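PDB 6I1A: rutinosidase from Aspergillus niger, which cleaves the disaccharide rutinose from flavonoid glycosides such as rutin as a secreted family 5 glycoside hydrolase, and probably also acts on beta-glucans. Local coordinates for residues 162-165 with 166-170; 226-229 with 230-233. All coordinates share one frame; numbering follows the deposited sequence.

Contact 1. Residues 162-165 with 166-170. Unlike the reference sequence in segment 162-165: His-163 (reference Asn). With NAG (2-acetamido-2-deoxy-beta-D-glucopyranose), chain E; NAG (2-acetamido-2-deoxy-beta-D-glucopyranose), chain D.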
ATOM      1  N   THR A 162      13.524 -31.202   4.068  1.00 13.49           N
ATOM      2  CA  THR A 162      12.936 -31.934   5.211  1.00 13.14           C
ATOM      3  C   THR A 162      11.537 -31.401   5.498  1.00 13.81           C
ATOM      4  O   THR A 162      10.531 -32.150   5.565  1.00 12.80           O
ATOM      5  CB  THR A 162      13.759 -31.765   6.496  1.00 14.04           C
ATOM      6  OG1 THR A 162      15.104 -32.177   6.248  1.00 16.45           O
ATOM      7  CG2 THR A 162      13.192 -32.461   7.719  1.00 17.06           C
ATOM      8  N   HIS A 163      11.443 -30.076   5.667  1.00 12.70           N
ATOM      9  CA  HIS A 163      10.132 -29.453   5.989  1.00 12.61           C
ATOM     10  C   HIS A 163       9.176 -29.553   4.810  1.00 12.07           C
ATOM     11  O   HIS A 163       7.947 -29.739   5.025  1.00 12.10           O
ATOM     12  CB  HIS A 163      10.332 -28.002   6.428  1.00 12.42           C
ATOM     13  CG  HIS A 163      11.145 -27.880   7.664  1.00 12.72           C
ATOM     14  ND1 HIS A 163      10.960 -28.698   8.755  1.00 15.01           N
ATOM     15  CD2 HIS A 163      12.147 -27.008   7.957  1.00 13.21           C
ATOM     16  CE1 HIS A 163      11.814 -28.280   9.705  1.00 13.84           C
ATOM     17  NE2 HIS A 163      12.543 -27.238   9.260  1.00 13.92           N
ATOM     18  N   PHE A 164       9.672 -29.527   3.577  1.00 12.47           N
ATOM     19  CA  PHE A 164       8.833 -29.724   2.372  1.00 13.53           C
ATOM     20  C   PHE A 164       8.169 -31.095   2.450  1.00 12.61           C
ATOM     21  O   PHE A 164       6.970 -31.264   2.268  1.00 13.26           O
ATOM     22  CB  PHE A 164       9.652 -29.504   1.115  1.00 13.37           C
ATOM     23  CG  PHE A 164       8.841 -29.464  -0.141  1.00 13.62           C
ATOM     24  CD1 PHE A 164       8.364 -30.610  -0.755  1.00 15.80           C
ATOM     25  CD2 PHE A 164       8.527 -28.226  -0.692  1.00 14.19           C
ATOM     26  CE1 PHE A 164       7.603 -30.502  -1.906  1.00 15.58           C
ATOM     27  CE2 PHE A 164       7.799 -28.142  -1.853  1.00 16.26           C
ATOM     28  CZ  PHE A 164       7.344 -29.286  -2.441  1.00 15.77           C
ATOM     29  N   ASN A 165       8.980 -32.108   2.713  1.00 13.00           N
ATOM     30  CA  ASN A 165       8.527 -33.510   2.714  1.00 13.86           C
ATOM     31  C   ASN A 165       7.481 -33.732   3.818  1.00 14.29           C
ATOM     32  O   ASN A 165       6.451 -34.347   3.611  1.00 15.11           O
ATOM     33  CB  ASN A 165       9.699 -34.463   3.004  1.00 13.88           C
ATOM     34  CG  ASN A 165      10.524 -34.728   1.778  1.00 16.01           C
ATOM     35  OD1 ASN A 165      10.299 -34.194   0.693  1.00 17.03           O
ATOM     36  ND2 ASN A 165      11.500 -35.624   1.957  1.00 17.91           N
ATOM     37  N   TYR A 166       7.723 -33.179   5.013  1.00 13.41           N
ATOM     38  CA  TYR A 166       6.749 -33.384   6.115  1.00 13.39           C
ATOM     39  C   TYR A 166       5.484 -32.524   5.873  1.00 12.55           C
ATOM     40  O   TYR A 166       4.396 -32.946   6.217  1.00 13.15           O
ATOM     41  CB  TYR A 166       7.367 -33.114   7.472  1.00 15.13           C
ATOM     42  CG  TYR A 166       8.322 -34.207   7.914  1.00 17.41           C
ATOM     43  CD1 TYR A 166       7.902 -35.505   8.109  1.00 23.19           C
ATOM     44  CD2 TYR A 166       9.627 -33.902   8.136  1.00 20.01           C
ATOM     45  CE1 TYR A 166       8.795 -36.484   8.567  1.00 24.95           C
ATOM     46  CE2 TYR A 166      10.522 -34.841   8.593  1.00 22.36           C
ATOM     47  CZ  TYR A 166      10.111 -36.134   8.783  1.00 24.60           C
ATOM     48  OH  TYR A 166      11.074 -37.025   9.258  1.00 27.35           O
ATOM     49  N   SER A 167       5.604 -31.411   5.150  1.00 12.66           N
ATOM     50  CA  SER A 167       4.421 -30.660   4.700  1.00 12.53           C
ATOM     51  C   SER A 167       3.552 -31.506   3.778  1.00 12.43           C
ATOM     52  O   SER A 167       2.296 -31.511   3.881  1.00 12.94           O
ATOM     53  CB  SER A 167       4.769 -29.332   4.049  1.00 11.54           C
ATOM     54  OG  SER A 167       5.528 -28.470   4.894  1.00 12.34           O
ATOM     55  N   MET A 168       4.188 -32.238   2.847  1.00 13.27           N
ATOM     56  CA  MET A 168       3.423 -33.083   1.956  1.00 12.99           C
ATOM     57  C   MET A 168       2.809 -34.237   2.727  1.00 12.52           C
ATOM     58  O   MET A 168       1.700 -34.638   2.403  1.00 12.92           O
ATOM     59  CB  MET A 168       4.348 -33.588   0.847  1.00 14.40           C
ATOM     60  CG  MET A 168       4.771 -32.486  -0.144  1.00 14.57           C
ATOM     61  SD  MET A 168       3.483 -31.466  -0.812  1.00 17.13           S
ATOM     62  CE  MET A 168       2.527 -32.677  -1.708  1.00 17.90           C
ATOM     63  N   GLN A 169       3.464 -34.725   3.754  1.00 13.69           N
ATOM     64  CA  GLN A 169       2.855 -35.752   4.636  1.00 14.46           C
ATOM     65  C   GLN A 169       1.611 -35.211   5.321  1.00 14.46           C
ATOM     66  O   GLN A 169       0.555 -35.896   5.412  1.00 15.19           O
ATOM     67  CB  GLN A 169       3.882 -36.287   5.640  1.00 15.88           C
ATOM     68  CG  GLN A 169       4.951 -37.135   4.963  1.00 19.80           C
ATOM     69  CD  GLN A 169       5.875 -37.749   5.979  1.00 24.78           C
ATOM     70  OE1 GLN A 169       5.472 -38.098   7.062  1.00 27.36           O
ATOM     71  NE2 GLN A 169       7.119 -37.891   5.577  1.00 29.63           N
ATOM     72  N   VAL A 170       1.665 -33.954   5.750  1.00 13.01           N
ATOM     73  CA  VAL A 170       0.467 -33.316   6.385  1.00 12.70           C
ATOM     74  C   VAL A 170      -0.658 -33.276   5.370  1.00 13.58           C
ATOM     75  O   VAL A 170      -1.820 -33.636   5.692  1.00 12.95           O
ATOM     76  CB  VAL A 170       0.854 -31.893   6.830  1.00 13.00           C
ATOM     77  CG1 VAL A 170      -0.394 -31.037   7.142  1.00 13.04           C
ATOM     78  CG2 VAL A 170       1.799 -31.920   8.019  1.00 13.90           C
TER
HETATM   79  C1  NAG E 403      12.282 -36.137   0.841  1.00 19.19           C
HETATM   80  C2  NAG E 403      13.653 -36.659   1.342  1.00 17.63           C
HETATM   81  C3  NAG E 403      14.315 -37.377   0.142  1.00 21.08           C
HETATM   82  C4  NAG E 403      13.422 -38.396  -0.495  1.00 23.34           C
HETATM   83  C5  NAG E 403      12.097 -37.729  -0.851  1.00 25.82           C
HETATM   84  C6  NAG E 403      11.144 -38.699  -1.480  1.00 29.26           C
HETATM   85  C7  NAG E 403      14.797 -35.301   3.006  1.00 20.73           C
HETATM   86  C8  NAG E 403      15.662 -34.115   3.213  1.00 21.75           C
HETATM   87  N2  NAG E 403      14.479 -35.567   1.736  1.00 18.89           N
HETATM   88  O3  NAG E 403      15.615 -37.918   0.522  1.00 22.80           O
HETATM   89  O4  NAG E 403      14.077 -38.816  -1.765  1.00 26.53           O
HETATM   90  O5  NAG E 403      11.518 -37.264   0.386  1.00 20.51           O
HETATM   91  O6  NAG E 403      10.941 -39.745  -0.565  1.00 32.95           O
HETATM   92  O7  NAG E 403      14.346 -35.961   3.972  1.00 21.10           O
HETATM   93  C1  NAG D 402      15.744 -28.129   7.600  1.00 17.39           C
HETATM   94  C2  NAG D 402      17.039 -28.929   7.527  1.00 18.24           C
HETATM   95  C3  NAG D 402      17.161 -29.670   8.867  1.00 18.40           C
HETATM   96  C4  NAG D 402      17.109 -28.689   9.998  1.00 17.21           C
HETATM   97  C5  NAG D 402      15.831 -27.844  10.020  1.00 17.38           C
HETATM   98  C6  NAG D 402      15.863 -26.702  11.043  1.00 18.73           C
HETATM   99  C7  NAG D 402      17.815 -29.756   5.388  1.00 22.08           C
HETATM  100  C8  NAG D 402      17.607 -30.836   4.383  1.00 22.63           C
HETATM  101  N2  NAG D 402      17.033 -29.851   6.438  1.00 17.65           N
HETATM  102  O3  NAG D 402      18.493 -30.279   8.924  1.00 18.12           O
HETATM  103  O4  NAG D 402      17.101 -29.402  11.274  1.00 18.10           O
HETATM  104  O5  NAG D 402      15.718 -27.247   8.720  1.00 16.89           O
HETATM  105  O6  NAG D 402      14.520 -26.209  11.119  1.00 19.34           O
HETATM  106  O7  NAG D 402      18.649 -28.846   5.291  1.00 23.58           O
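Residues 162-165 and 166-170 form a local contact in the N-terminal half of helix 161-179, where i to i+4 pairs such as Phe-164 with Met-168 meet beside two glycans. Phe-164 and Met-168 run alongside each other in the same direction, CE1 of the ring 3.9 Å from CG of Met-168. Bends at chi2 and chi3 (-49° and -63°) bring the sulfur to an oblique position beside the ring, SD lying 5.1 Å from the ring centroid in a Met-aromatic contact. In a second i to i+4 pair, Thr-162 CG2 rests against the Tyr-166 ring, 3.7 Å from CE2. The carbonyl of His-163 is gripped twice from opposite faces of its plane, by Ser-167 N and, at 2.7 Å from His-163 O, by Ser-167 OG, which also accepts a hydrogen bond from Trp-157. The sugars lie on the outer side. Asn-165, first residue of an Asn-X-Ser sequon, is joined through ND2 to C1 of NAG E (1.5 Å). NAG D gives a nearly straight bond from N2 to Thr-162 OG1 (3.0 Å, 171°), while its O6 meets His-163 NE2 in the imidazole plane at 2.9 Å; two hydrogen bonds thus draw this protein-attached sugar against the start of the helix. Inward, Phe-164, Ser-167 and Met-168 touch helix 213-233, with Lys-221 in a cation-pi contact with Phe-164, whereas Tyr-166 and Val-170 rest on loop residues Leu-103 and Ile-101.

Contact 2. Residues 226-229 with 230-233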
ATOM      1  N   VAL A 226       1.185 -29.705  -4.103  1.00 12.90           N
ATOM      2  CA  VAL A 226      -0.105 -30.001  -3.455  1.00 12.88           C
ATOM      3  C   VAL A 226      -1.207 -30.195  -4.519  1.00 12.58           C
ATOM      4  O   VAL A 226      -1.976 -31.128  -4.424  1.00 13.23           O
ATOM      5  CB  VAL A 226      -0.498 -28.883  -2.465  1.00 12.58           C
ATOM      6  CG1 VAL A 226      -1.955 -29.106  -2.039  1.00 12.62           C
ATOM      7  CG2 VAL A 226       0.476 -28.864  -1.298  1.00 13.60           C
ATOM      8  N   VAL A 227      -1.251 -29.294  -5.491  1.00 13.03           N
ATOM      9  CA  VAL A 227      -2.264 -29.416  -6.578  1.00 14.39           C
ATOM     10  C   VAL A 227      -2.120 -30.778  -7.284  1.00 14.42           C
ATOM     11  O   VAL A 227      -3.109 -31.487  -7.460  1.00 15.32           O
ATOM     12  CB  VAL A 227      -2.161 -28.256  -7.565  1.00 14.20           C
ATOM     13  CG1 VAL A 227      -2.930 -28.573  -8.841  1.00 16.51           C
ATOM     14  CG2 VAL A 227      -2.617 -26.971  -6.892  1.00 15.90           C
ATOM     15  N   GLN A 228      -0.891 -31.162  -7.571  1.00 14.73           N
ATOM     16  CA  GLN A 228      -0.640 -32.480  -8.197  1.00 15.33           C
ATOM     17  C   GLN A 228      -1.043 -33.612  -7.289  1.00 15.65           C
ATOM     18  O   GLN A 228      -1.663 -34.596  -7.762  1.00 15.00           O
ATOM     19  CB  GLN A 228       0.802 -32.540  -8.643  1.00 18.12           C
ATOM     20  CG  GLN A 228       0.976 -31.706  -9.882  1.00 22.89           C
ATOM     21  CD  GLN A 228       2.276 -32.016 -10.598  1.00 30.63           C
ATOM     22  OE1 GLN A 228       2.780 -33.126 -10.525  1.00 39.68           O
ATOM     23  NE2 GLN A 228       2.805 -31.018 -11.293  1.00 35.77           N
ATOM     24  N   ARG A 229      -0.750 -33.536  -5.997  1.00 13.92           N
ATOM     25  CA  ARG A 229      -1.137 -34.609  -5.075  1.00 14.11           C
ATOM     26  C   ARG A 229      -2.670 -34.720  -5.015  1.00 14.04           C
ATOM     27  O   ARG A 229      -3.254 -35.834  -5.049  1.00 14.48           O
ATOM     28  CB  ARG A 229      -0.513 -34.368  -3.703  1.00 15.61           C
ATOM     29  CG  ARG A 229      -0.677 -35.544  -2.762  1.00 17.44           C
ATOM     30  CD  ARG A 229       0.141 -36.774  -3.149  1.00 21.39           C
ATOM     31  NE  ARG A 229       1.539 -36.387  -3.351  1.00 27.46           N
ATOM     32  CZ  ARG A 229       2.517 -36.396  -2.446  1.00 29.80           C
ATOM     33  NH1 ARG A 229       2.272 -36.706  -1.191  1.00 30.53           N
ATOM     34  NH2 ARG A 229       3.751 -36.046  -2.792  1.00 30.53           N
ATOM     35  N   VAL A 230      -3.367 -33.597  -4.868  1.00 12.88           N
ATOM     36  CA  VAL A 230      -4.851 -33.662  -4.822  1.00 13.39           C
ATOM     37  C   VAL A 230      -5.391 -34.174  -6.173  1.00 14.32           C
ATOM     38  O   VAL A 230      -6.281 -35.056  -6.173  1.00 16.18           O
ATOM     39  CB  VAL A 230      -5.419 -32.275  -4.463  1.00 15.08           C
ATOM     40  CG1 VAL A 230      -6.944 -32.266  -4.641  1.00 16.62           C
ATOM     41  CG2 VAL A 230      -4.974 -31.835  -3.073  1.00 14.58           C
ATOM     42  N   GLU A 231      -4.905 -33.625  -7.289  1.00 15.30           N
ATOM     43  CA  GLU A 231      -5.286 -34.125  -8.646  1.00 15.61           C
ATOM     44  C   GLU A 231      -5.068 -35.633  -8.720  1.00 17.68           C
ATOM     45  O   GLU A 231      -5.878 -36.307  -9.376  1.00 16.65           O
ATOM     46  CB  GLU A 231      -4.448 -33.447  -9.722  1.00 15.86           C
ATOM     47  CG  GLU A 231      -4.898 -32.042  -9.985  1.00 17.47           C
ATOM     48  CD  GLU A 231      -4.042 -31.222 -10.920  1.00 17.42           C
ATOM     49  OE1 GLU A 231      -2.885 -31.608 -11.138  1.00 18.72           O
ATOM     50  OE2 GLU A 231      -4.507 -30.104 -11.406  1.00 19.37           O
ATOM     51  N   SER A 232      -4.022 -36.185  -8.137  1.00 15.04           N
ATOM     52  CA  SER A 232      -3.716 -37.626  -8.258  1.00 16.46           C
ATOM     53  C   SER A 232      -4.750 -38.459  -7.494  1.00 16.46           C
ATOM     54  O   SER A 232      -4.863 -39.674  -7.774  1.00 17.56           O
ATOM     55  CB  SER A 232      -2.298 -37.913  -7.811  1.00 17.49           C
ATOM     56  OG  SER A 232      -2.207 -37.963  -6.384  1.00 20.05           O
ATOM     57  N   VAL A 233      -5.402 -37.938  -6.463  1.00 14.92           N
ATOM     58  CA  VAL A 233      -6.348 -38.706  -5.631  1.00 15.48           C
ATOM     59  C   VAL A 233      -7.794 -38.370  -5.995  1.00 18.11           C
ATOM     60  O   VAL A 233      -8.629 -39.315  -6.161  1.00 18.98           O
ATOM     61  CB  VAL A 233      -6.080 -38.402  -4.157  1.00 16.26           C
ATOM     62  CG1 VAL A 233      -7.106 -39.067  -3.267  1.00 17.66           C
ATOM     63  CG2 VAL A 233      -4.668 -38.787  -3.766  1.00 16.32           C
TER
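The last turns of helix 213-233, an outer helix of the TIM-barrel fold of this family 5 hydrolase, bring residues 226-229 against 230-233, with a serine hydroxyl bonding back to the preceding turn. The i to i+4 ladder of the helix continues regularly with Val-230 N to Val-226 O at 2.9 Å and Glu-231 N to Val-227 O at 2.8 Å, both nearly straight. It then loses regularity. Ser-232 N still reaches Gln-228 O, but with an N-H...O angle of 140°, and the bonds that Ser-232 N and Val-233 N make to Arg-229 O are weak. Ser-232 OG strengthens the hold on the Arg-229 carbonyl, standing 2.7 Å from Arg-229 O. Its first torsion (chi1 79°) sets the hydroxyl between the backbone N and the carbonyl carbon, from where it turns back along the helix.

Side chains add an apolar pair and a mixed pair. Val-226 and Val-230 point the same way, CG1 of the first 4.2 Å from CG2 of the second. Glu-231 instead passes at a slant beside Val-227, its OE2 3.4 Å from CG1, so that a carboxylate lies against a methyl group. The approach of the same carboxylate to Gln-228 is marginal, OE1 of Glu-231 being 4.1 Å from the glutamine CG. Arg-229 folds at both its second and third torsions, and its NH1 forms a salt bridge with Asp-172 on helix 161-179.

Arg-229 and Val-233 face helix 161-179, where both touch Ile-175, while Val-226, Val-227 and Val-230 pack on the loop residues Pro-191, Thr-259 and Ile-237, respectively.

Contacts 1 and 2 lie on two adjacent helices, 161-179 and 213-233, and their centres are 14 Å apart on the same side of the chain's centre. Met-168, the Phe-164 partner of contact 1, makes both junctions with contact 2: its CE is 3.7 Å from NH2 of Arg-229, and its SD is 4.0 Å from CG2 of Val-226. Glycans border contact 1 closely, whereas the Arg-229 side chain stays about 8 Å from a NAG. These sugars are attached to the protein surface and mark no substrate pocket; both contacts belong to the outer helical layer, about 20 Å from the chain's centre.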